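Long-range contact in prolyl-tRNA synthetase (Naegleria fowleri, PDB 6UYH), which probably joins proline to its cognate tRNA in an ATP-dependent reaction, as a class II aminoacyl-tRNA synthetase, and here binds halofuginone together with an ATP analogue: residues Pro202-Phe214 with Gly471-Ser483. Residues are numbered along the deposited sequence; the frame is centred on the assembly and turned at random.
Sequences PVIKGTKTENEKF and GAAKSLCVPLDQS. With HFG (7-bromo-6-chloro-3-{3-[(2R,3S)-3-hydroxypiperidin-2-yl]-2-oxopropyl}quinazolin-4(3H)-one), chain D; EDO (1,2-ethanediol), chain P.
T207 and V478 form an antiparallel hydrogen-bonded pair, T207 N to V478 O (2.9 Å) and V478 N to T207 O (2.7 Å), and a third bond, L480 N to K205 O, extends the ladder past G206. The strand axes nevertheless cross at 89°, so this is a short beta bridge that joins strand 204-207 of the class II catalytic core to strand 474-479 of the C-terminal prolyl-tRNA synthetase domain. Strand 474-479 carries a classic beta bulge, L476 and C477 both facing L508 of strand 505-512. The CA atoms come closest at G206 and P479, 3.9 Å apart, and G206 CA also meets C477 CB and SG. L480 drapes its isobutyl group over this crossing: CD1 touches K205 CB at 3.7 Å, while CD2 meets T207 CG2. T207 OG1 sits near V478 CB, and a water joins this hydroxyl to V478 O. Farther along, S475 OG stands 3.0 Å from T209 OG1, both hydroxyls set between their backbone N and carbonyl carbon (chi1 70° and 60°); each is hydrogen-bonded to a different carboxylate oxygen of E447. E212, its chain bent at chi2, crosses K474 at about a right angle in a weak salt bridge, K474 NZ lying 3.3 Å from E212 OE1. F214, beyond the bridge, lines the halofuginone pocket: C3' of the drug lies over the centre of one ring face, 3.7 Å above its plane.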
loop_
_atom_site.group_PDB
_atom_site.type_symbol
_atom_site.label_atom_id
_atom_site.label_comp_id
_atom_site.label_asym_id
_atom_site.label_seq_id
_atom_site.Cartn_x
_atom_site.Cartn_y
_atom_site.Cartn_z
ATOM N N PRO A 202 -24.211 -3.934 -8.799
ATOM C CA PRO A 202 -25.281 -3.541 -7.877
ATOM C C PRO A 202 -25.191 -4.311 -6.569
ATOM O O PRO A 202 -24.699 -5.441 -6.520
ATOM C CB PRO A 202 -26.556 -3.906 -8.650
ATOM C CG PRO A 202 -26.147 -5.108 -9.454
ATOM C CD PRO A 202 -24.700 -4.825 -9.865
ATOM N N VAL A 203 -25.683 -3.683 -5.493
ATOM C CA VAL A 203 -25.589 -4.269 -4.161
ATOM C C VAL A 203 -26.947 -4.214 -3.483
ATOM O O VAL A 203 -27.839 -3.455 -3.869
ATOM C CB VAL A 203 -24.545 -3.574 -3.246
ATOM C CG1 VAL A 203 -23.168 -3.522 -3.888
ATOM C CG2 VAL A 203 -25.013 -2.193 -2.849
ATOM N N ILE A 204 -27.082 -5.036 -2.445
ATOM C CA ILE A 204 -28.218 -4.995 -1.532
ATOM C C ILE A 204 -27.663 -4.821 -0.128
ATOM O O ILE A 204 -26.850 -5.638 0.323
ATOM C CB ILE A 204 -29.071 -6.268 -1.606
ATOM C CG1 ILE A 204 -29.649 -6.449 -3.008
ATOM C CG2 ILE A 204 -30.201 -6.180 -0.585
ATOM C CD1 ILE A 204 -30.280 -7.808 -3.214
ATOM N N LYS A 205 -28.095 -3.766 0.560
ATOM C CA LYS A 205 -27.673 -3.525 1.934
ATOM C C LYS A 205 -28.555 -4.306 2.898
ATOM O O LYS A 205 -29.771 -4.328 2.757
ATOM C CB LYS A 205 -27.782 -2.040 2.273
ATOM C CG LYS A 205 -26.804 -1.130 1.575
ATOM C CD LYS A 205 -27.177 0.313 1.912
ATOM C CE LYS A 205 -26.156 1.312 1.355
ATOM N NZ LYS A 205 -26.613 2.703 1.656
ATOM N N GLY A 206 -27.942 -4.893 3.920
ATOM C CA GLY A 206 -28.739 -5.578 4.916
ATOM C C GLY A 206 -27.925 -5.806 6.169
ATOM O O GLY A 206 -26.731 -5.509 6.224
ATOM N N THR A 207 -28.598 -6.320 7.191
ATOM C CA THR A 207 -27.919 -6.783 8.391
ATOM C C THR A 207 -27.774 -8.300 8.327
ATOM O O THR A 207 -28.637 -8.993 7.791
ATOM C CB THR A 207 -28.698 -6.398 9.652
ATOM O OG1 THR A 207 -30.006 -6.962 9.576
ATOM C CG2 THR A 207 -28.832 -4.893 9.756
ATOM N N LYS A 208 -26.679 -8.810 8.877
ATOM C CA LYS A 208 -26.517 -10.252 8.975
ATOM C C LYS A 208 -27.323 -10.818 10.142
ATOM O O LYS A 208 -27.623 -10.126 11.122
ATOM C CB LYS A 208 -25.039 -10.616 9.128
ATOM C CG LYS A 208 -24.238 -10.392 7.871
ATOM C CD LYS A 208 -22.851 -10.979 8.023
ATOM C CE LYS A 208 -21.979 -10.639 6.833
ATOM N NZ LYS A 208 -20.636 -11.257 6.982
ATOM N N THR A 209 -27.716 -12.087 10.009
ATOM C CA THR A 209 -28.389 -12.775 11.101
ATOM C C THR A 209 -27.408 -13.076 12.239
ATOM O O THR A 209 -26.193 -12.931 12.101
ATOM C CB THR A 209 -29.004 -14.079 10.604
ATOM O OG1 THR A 209 -27.956 -14.906 10.087
ATOM C CG2 THR A 209 -29.991 -13.798 9.494
ATOM N N GLU A 210 -27.953 -13.546 13.365
ATOM C CA GLU A 210 -27.104 -13.820 14.523
ATOM C C GLU A 210 -26.024 -14.849 14.193
ATOM O O GLU A 210 -24.890 -14.747 14.676
ATOM C CB GLU A 210 -27.956 -14.283 15.704
ATOM C CG GLU A 210 -28.848 -13.187 16.275
ATOM C CD GLU A 210 -28.061 -11.963 16.716
ATOM O OE1 GLU A 210 -27.085 -12.130 17.476
ATOM O OE2 GLU A 210 -28.413 -10.836 16.294
ATOM N N ASN A 211 -26.347 -15.832 13.351
ATOM C CA ASN A 211 -25.376 -16.872 13.031
ATOM C C ASN A 211 -24.266 -16.361 12.126
ATOM O O ASN A 211 -23.127 -16.833 12.220
ATOM C CB ASN A 211 -26.078 -18.071 12.383
ATOM C CG ASN A 211 -25.102 -19.133 11.904
ATOM O OD1 ASN A 211 -24.392 -19.744 12.703
ATOM N ND2 ASN A 211 -25.070 -19.365 10.593
ATOM N N GLU A 212 -24.560 -15.397 11.255
ATOM C CA GLU A 212 -23.576 -14.936 10.291
ATOM C C GLU A 212 -22.826 -13.691 10.737
ATOM O O GLU A 212 -21.789 -13.375 10.149
ATOM C CB GLU A 212 -24.243 -14.671 8.937
ATOM C CG GLU A 212 -24.663 -15.938 8.212
ATOM C CD GLU A 212 -23.471 -16.740 7.714
ATOM O OE1 GLU A 212 -22.484 -16.121 7.264
ATOM O OE2 GLU A 212 -23.519 -17.985 7.778
ATOM N N LYS A 213 -23.304 -12.977 11.751
ATOM C CA LYS A 213 -22.626 -11.752 12.143
ATOM C C LYS A 213 -21.308 -12.069 12.852
ATOM O O LYS A 213 -21.069 -13.186 13.320
ATOM C CB LYS A 213 -23.521 -10.907 13.052
ATOM C CG LYS A 213 -23.550 -11.371 14.490
ATOM C CD LYS A 213 -24.225 -10.335 15.390
ATOM C CE LYS A 213 -24.264 -10.797 16.838
ATOM N NZ LYS A 213 -22.912 -11.121 17.383
ATOM N N PHE A 214 -20.447 -11.058 12.923
ATOM C CA PHE A 214 -19.203 -11.167 13.676
ATOM C C PHE A 214 -19.517 -11.409 15.150
ATOM O O PHE A 214 -20.256 -10.639 15.776
ATOM C CB PHE A 214 -18.394 -9.881 13.483
ATOM C CG PHE A 214 -17.055 -9.850 14.190
ATOM C CD1 PHE A 214 -16.530 -8.640 14.619
ATOM C CD2 PHE A 214 -16.325 -11.007 14.407
ATOM C CE1 PHE A 214 -15.295 -8.579 15.253
ATOM C CE2 PHE A 214 -15.095 -10.959 15.051
ATOM C CZ PHE A 214 -14.583 -9.742 15.470
ATOM N N GLY A 471 -24.658 -26.654 -2.569
ATOM C CA GLY A 471 -25.978 -26.228 -2.962
ATOM C C GLY A 471 -26.838 -25.733 -1.827
ATOM O O GLY A 471 -27.968 -25.303 -2.061
ATOM N N ALA A 472 -26.329 -25.775 -0.596
ATOM C CA ALA A 472 -27.105 -25.336 0.554
ATOM C C ALA A 472 -27.371 -23.838 0.489
ATOM O O ALA A 472 -26.546 -23.054 0.013
ATOM C CB ALA A 472 -26.375 -25.664 1.852
ATOM N N ALA A 473 -28.537 -23.443 0.983
ATOM C CA ALA A 473 -28.878 -22.035 1.101
ATOM C C ALA A 473 -28.423 -21.533 2.459
ATOM O O ALA A 473 -28.612 -22.206 3.477
ATOM C CB ALA A 473 -30.386 -21.819 0.951
ATOM N N LYS A 474 -27.830 -20.346 2.484
ATOM C CA LYS A 474 -27.516 -19.736 3.766
ATOM C C LYS A 474 -28.110 -18.338 3.813
ATOM O O LYS A 474 -28.575 -17.801 2.806
ATOM C CB LYS A 474 -26.012 -19.709 4.027
ATOM C CG LYS A 474 -25.235 -18.807 3.131
ATOM C CD LYS A 474 -23.743 -18.973 3.427
ATOM C CE LYS A 474 -23.107 -17.705 3.969
ATOM N NZ LYS A 474 -21.794 -18.016 4.605
ATOM N N SER A 475 -28.143 -17.763 5.009
ATOM C CA SER A 475 -28.669 -16.418 5.124
ATOM C C SER A 475 -27.672 -15.457 4.496
ATOM O O SER A 475 -26.456 -15.577 4.694
ATOM C CB SER A 475 -28.938 -16.046 6.581
ATOM O OG SER A 475 -27.725 -15.882 7.270
ATOM N N LEU A 476 -28.182 -14.542 3.688
ATOM C CA LEU A 476 -27.343 -13.538 3.052
ATOM C C LEU A 476 -27.423 -12.226 3.824
ATOM O O LEU A 476 -26.412 -11.734 4.333
ATOM C CB LEU A 476 -27.769 -13.383 1.587
ATOM C CG LEU A 476 -27.797 -14.727 0.838
ATOM C CD1 LEU A 476 -28.322 -14.541 -0.592
ATOM C CD2 LEU A 476 -26.423 -15.419 0.857
ATOM N N CYS A 477 -28.630 -11.699 4.002
ATOM C CA CYS A 477 -28.829 -10.552 4.875
ATOM C C CYS A 477 -30.318 -10.407 5.125
ATOM O O CYS A 477 -31.145 -10.975 4.410
ATOM C CB CYS A 477 -28.277 -9.271 4.261
ATOM S SG CYS A 477 -29.203 -8.733 2.814
ATOM N N VAL A 478 -30.648 -9.625 6.145
ATOM C CA VAL A 478 -31.991 -9.077 6.303
ATOM C C VAL A 478 -31.978 -7.681 5.680
ATOM O O VAL A 478 -31.348 -6.763 6.251
ATOM C CB VAL A 478 -32.411 -9.037 7.777
ATOM C CG1 VAL A 478 -33.827 -8.491 7.910
ATOM C CG2 VAL A 478 -32.299 -10.431 8.397
ATOM N N PRO A 479 -32.590 -7.483 4.515
ATOM C CA PRO A 479 -32.466 -6.190 3.823
ATOM C C PRO A 479 -32.875 -5.022 4.713
ATOM O O PRO A 479 -33.887 -5.090 5.417
ATOM C CB PRO A 479 -33.411 -6.346 2.628
ATOM C CG PRO A 479 -33.405 -7.818 2.342
ATOM C CD PRO A 479 -33.328 -8.476 3.710
ATOM N N LEU A 480 -32.061 -3.948 4.690
ATOM C CA LEU A 480 -32.393 -2.744 5.450
ATOM C C LEU A 480 -33.728 -2.156 5.019
ATOM O O LEU A 480 -34.530 -1.723 5.860
ATOM C CB LEU A 480 -31.299 -1.680 5.287
ATOM C CG LEU A 480 -29.878 -2.037 5.689
ATOM C CD1 LEU A 480 -29.009 -0.800 5.568
ATOM C CD2 LEU A 480 -29.857 -2.579 7.107
ATOM N N ASP A 481 -33.971 -2.095 3.713
ATOM C CA ASP A 481 -35.188 -1.498 3.169
ATOM C C ASP A 481 -36.193 -2.618 2.915
ATOM O O ASP A 481 -36.054 -3.380 1.957
ATOM C CB ASP A 481 -34.866 -0.731 1.889
ATOM C CG ASP A 481 -36.058 0.033 1.339
ATOM O OD1 ASP A 481 -37.187 -0.108 1.864
ATOM O OD2 ASP A 481 -35.856 0.780 0.362
ATOM N N GLN A 482 -37.198 -2.729 3.786
ATOM C CA GLN A 482 -38.248 -3.733 3.639
ATOM C C GLN A 482 -39.527 -3.160 3.035
ATOM O O GLN A 482 -40.548 -3.862 2.987
ATOM C CB GLN A 482 -38.559 -4.377 5.004
ATOM C CG GLN A 482 -37.325 -4.975 5.684
ATOM C CD GLN A 482 -37.348 -6.496 5.752
ATOM O OE1 GLN A 482 -38.405 -7.107 5.906
ATOM N NE2 GLN A 482 -36.171 -7.114 5.634
ATOM N N SER A 483 -39.488 -1.919 2.536
ATOM C CA SER A 483 -40.722 -1.201 2.221
ATOM C C SER A 483 -41.446 -1.780 1.011
ATOM O O SER A 483 -42.665 -1.621 0.899
ATOM C CB SER A 483 -40.427 0.281 1.987
ATOM O OG SER A 483 -39.606 0.453 0.847
HETATM O "O4'" HFG D . -12.140 -9.920 10.709
HETATM C C21 HFG D . -13.240 -10.003 11.215
HETATM C "C3'" HFG D . -13.993 -8.784 11.695
HETATM C "C2'" HFG D . -13.639 -7.463 10.998
HETATM N "N1'" HFG D . -12.268 -7.022 11.287
HETATM C "C6'" HFG D . -11.994 -5.688 10.739
HETATM C "C5'" HFG D . -12.181 -5.642 9.246
HETATM C "C4'" HFG D . -13.573 -6.153 8.864
HETATM C C39 HFG D . -13.841 -7.512 9.483
HETATM O "O7'" HFG D . -15.177 -7.924 9.180
HETATM C "C1'" HFG D . -13.924 -11.364 11.414
HETATM N N3 HFG D . -12.961 -12.462 11.431
HETATM C C4 HFG D . -12.102 -12.553 12.518
HETATM O O11 HFG D . -12.179 -11.773 13.450
HETATM C C10 HFG D . -11.105 -13.624 12.396
HETATM C C5 HFG D . -10.184 -13.845 13.419
HETATM C C2 HFG D . -12.870 -13.314 10.363
HETATM N N1 HFG D . -12.003 -14.250 10.211
HETATM C C9 HFG D . -11.077 -14.410 11.242
HETATM C C8 HFG D . -10.086 -15.380 11.090
HETATM C C7 HFG D . -9.161 -15.566 12.105
HETATM BR BR1 HFG D . -7.768 -16.816 11.820
HETATM C C6 HFG D . -9.228 -14.830 13.269
HETATM CL CL1 HFG D . -8.153 -15.152 14.597
HETATM C C1 EDO P . -20.953 -22.570 6.227
HETATM O O1 EDO P . -19.839 -23.165 5.555
HETATM C C2 EDO P . -20.860 -21.061 6.069
HETATM O O2 EDO P . -20.679 -20.760 4.683
HETATM O O HOH W 1 -31.967 -3.001 1.713
HETATM O O HOH W 2 -32.177 -5.372 9.060
HETATM O O HOH W 3 -27.040 -13.074 7.288
#